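PDB 3MC9: Alr2269 protein from Nostoc sp., which probably takes part in outer-membrane protein insertion as an Omp85-type protein, its periplasmic POTRA domains handling polypeptides bound for the membrane. Local coordinates for residues Y85-T90 and I105-G110. Sequence-based numbering, arbitrary orientation.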
loop_
_atom_site.group_PDB
_atom_site.type_symbol
_atom_site.label_atom_id
_atom_site.label_comp_id
_atom_site.label_asym_id
_atom_site.label_seq_id
_atom_site.Cartn_x
_atom_site.Cartn_y
_atom_site.Cartn_z
ATOM N N TYR A 85 6.442 0.659 -13.477
ATOM C CA TYR A 85 6.654 0.069 -14.812
ATOM C C TYR A 85 6.862 -1.444 -14.728
ATOM O O TYR A 85 6.369 -2.180 -15.572
ATOM C CB TYR A 85 7.794 0.763 -15.589
ATOM C CG TYR A 85 7.369 2.048 -16.304
ATOM C CD1 TYR A 85 6.491 2.012 -17.384
ATOM C CD2 TYR A 85 7.846 3.291 -15.899
ATOM C CE1 TYR A 85 6.099 3.178 -18.036
ATOM C CE2 TYR A 85 7.458 4.465 -16.549
ATOM C CZ TYR A 85 6.589 4.403 -17.614
ATOM O OH TYR A 85 6.194 5.568 -18.244
ATOM N N ASN A 86 7.544 -1.896 -13.674
ATOM C CA ASN A 86 7.754 -3.324 -13.415
ATOM C C ASN A 86 6.500 -4.197 -13.289
ATOM O O ASN A 86 6.572 -5.394 -13.523
ATOM C CB ASN A 86 8.547 -3.523 -12.116
ATOM C CG ASN A 86 10.019 -3.187 -12.257
ATOM O OD1 ASN A 86 10.528 -2.895 -13.347
ATOM N ND2 ASN A 86 10.714 -3.229 -11.137
ATOM N N VAL A 87 5.375 -3.633 -12.866
ATOM C CA VAL A 87 4.213 -4.471 -12.531
ATOM C C VAL A 87 2.987 -4.271 -13.410
ATOM O O VAL A 87 2.072 -5.102 -13.389
ATOM C CB VAL A 87 3.811 -4.286 -11.057
ATOM C CG1 VAL A 87 4.972 -4.680 -10.150
ATOM C CG2 VAL A 87 3.361 -2.859 -10.789
ATOM N N ILE A 88 2.953 -3.172 -14.169
ATOM C CA ILE A 88 1.859 -2.930 -15.096
ATOM C C ILE A 88 2.106 -3.692 -16.392
ATOM O O ILE A 88 3.250 -3.903 -16.796
ATOM C CB ILE A 88 1.632 -1.413 -15.352
ATOM C CG1 ILE A 88 2.810 -0.766 -16.081
ATOM C CG2 ILE A 88 1.377 -0.695 -14.036
ATOM C CD1 ILE A 88 2.519 0.670 -16.552
ATOM N N ARG A 89 1.034 -4.156 -17.017
ATOM C CA ARG A 89 1.128 -4.759 -18.337
ATOM C C ARG A 89 0.774 -3.749 -19.414
ATOM O O ARG A 89 1.273 -3.840 -20.520
ATOM C CB ARG A 89 0.178 -5.938 -18.473
ATOM C CG ARG A 89 0.632 -7.242 -17.852
ATOM C CD ARG A 89 -0.435 -8.321 -18.123
ATOM N NE ARG A 89 -0.241 -9.061 -19.378
ATOM C CZ ARG A 89 -1.175 -9.807 -19.974
ATOM N NH1 ARG A 89 -2.402 -9.900 -19.464
ATOM N NH2 ARG A 89 -0.889 -10.464 -21.099
ATOM N N THR A 90 -0.125 -2.814 -19.119
ATOM C CA THR A 90 -0.485 -1.795 -20.110
ATOM C C THR A 90 0.778 -1.111 -20.652
ATOM O O THR A 90 1.674 -0.720 -19.898
ATOM C CB THR A 90 -1.490 -0.791 -19.542
ATOM O OG1 THR A 90 -2.739 -1.470 -19.311
ATOM C CG2 THR A 90 -1.714 0.371 -20.496
ATOM N N ILE A 105 -3.647 -1.226 -11.771
ATOM C CA ILE A 105 -3.825 -0.433 -10.557
ATOM C C ILE A 105 -3.592 -1.310 -9.304
ATOM O O ILE A 105 -2.778 -0.938 -8.449
ATOM C CB ILE A 105 -5.220 0.248 -10.534
ATOM C CG1 ILE A 105 -5.266 1.365 -11.590
ATOM C CG2 ILE A 105 -5.559 0.770 -9.137
ATOM C CD1 ILE A 105 -6.633 1.998 -11.827
ATOM N N ASN A 106 -4.259 -2.469 -9.236
ATOM C CA ASN A 106 -4.073 -3.443 -8.135
ATOM C C ASN A 106 -2.620 -3.882 -7.955
ATOM O O ASN A 106 -2.137 -4.005 -6.834
ATOM C CB ASN A 106 -4.929 -4.703 -8.346
ATOM C CG ASN A 106 -6.424 -4.406 -8.320
ATOM O OD1 ASN A 106 -6.826 -3.302 -7.954
ATOM N ND2 ASN A 106 -7.249 -5.375 -8.743
ATOM N N ALA A 107 -1.932 -4.095 -9.066
ATOM C CA ALA A 107 -0.534 -4.514 -9.030
ATOM C C ALA A 107 0.351 -3.372 -8.534
ATOM O O ALA A 107 1.300 -3.595 -7.807
ATOM C CB ALA A 107 -0.094 -5.005 -10.393
ATOM N N ILE A 108 0.020 -2.144 -8.879
ATOM C CA ILE A 108 0.772 -1.011 -8.349
ATOM C C ILE A 108 0.609 -0.952 -6.812
ATOM O O ILE A 108 1.593 -0.798 -6.075
ATOM C CB ILE A 108 0.376 0.311 -9.054
ATOM C CG1 ILE A 108 0.810 0.257 -10.524
ATOM C CG2 ILE A 108 1.025 1.520 -8.374
ATOM C CD1 ILE A 108 0.070 1.254 -11.442
ATOM N N PHE A 109 -0.618 -1.107 -6.330
ATOM C CA PHE A 109 -0.860 -1.129 -4.895
ATOM C C PHE A 109 -0.098 -2.280 -4.270
ATOM O O PHE A 109 0.455 -2.138 -3.178
ATOM C CB PHE A 109 -2.344 -1.328 -4.579
ATOM C CG PHE A 109 -3.102 -0.059 -4.392
ATOM C CD1 PHE A 109 -2.766 0.814 -3.364
ATOM C CD2 PHE A 109 -4.188 0.248 -5.205
ATOM C CE1 PHE A 109 -3.484 2.012 -3.182
ATOM C CE2 PHE A 109 -4.930 1.430 -5.012
ATOM C CZ PHE A 109 -4.568 2.316 -4.013
ATOM N N GLY A 110 -0.094 -3.413 -4.980
ATOM C CA GLY A 110 0.567 -4.628 -4.542
ATOM C C GLY A 110 2.022 -4.433 -4.202
ATOM O O GLY A 110 2.524 -5.078 -3.317
#
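Val87 and Ala107 each set an alkyl group against a peptide plane of the other. The CG2 methyl of Val87 lies over the carbonyl end of one face of the peptide joining Ala107 to Ile108, with Val87 CG2 3.8 Å from Ala107 C and 3.7 Å from Ala107 O. In return, Ala107 CB sits above the plane of the Val87 carbonyl near its oxygen, 3.7 Å from Val87 O. No hydrogen bond crosses here; the contact is van der Waals throughout. The small alanine lets the backbones draw close, with Val87 CA 5.9 Å from Ala107 CA, and their beta carbons meet as well, Val87 CB being 4.0 Å from Ala107 CB.

Deeper in, Ile88 and Ile108 meet at an oblique angle through their branches. The contact between Ile88 CG2 and Ile108 CD1, at 3.5 Å, is tighter than usual for two carbons. Ile88 brings up its short branch because CG1 stands between backbone N and carbonyl carbon (chi1 66°), placing CG2 opposite that carbon. Ile108 instead reaches across with its longer arm, extended at chi2 160°, and its CG1 also touches Val87 CG2 at 4.0 Å.

Both isoleucines are buried and rest on Phe132 of strand 127-136; Ile108 also reaches Phe114 and Val117. Beside this apolar patch, the carboxylate of Asp104 on helix 98-110 accepts the backbone N-H of Arg89 and bonds Thr90 OG1, tying down the chain that leaves helix 78-87. The contact thus joins the exit of the first helix to the C-terminal part of the second above a mixed sheet, the pairing characteristic of the beta-alpha-alpha-beta-beta POTRA fold.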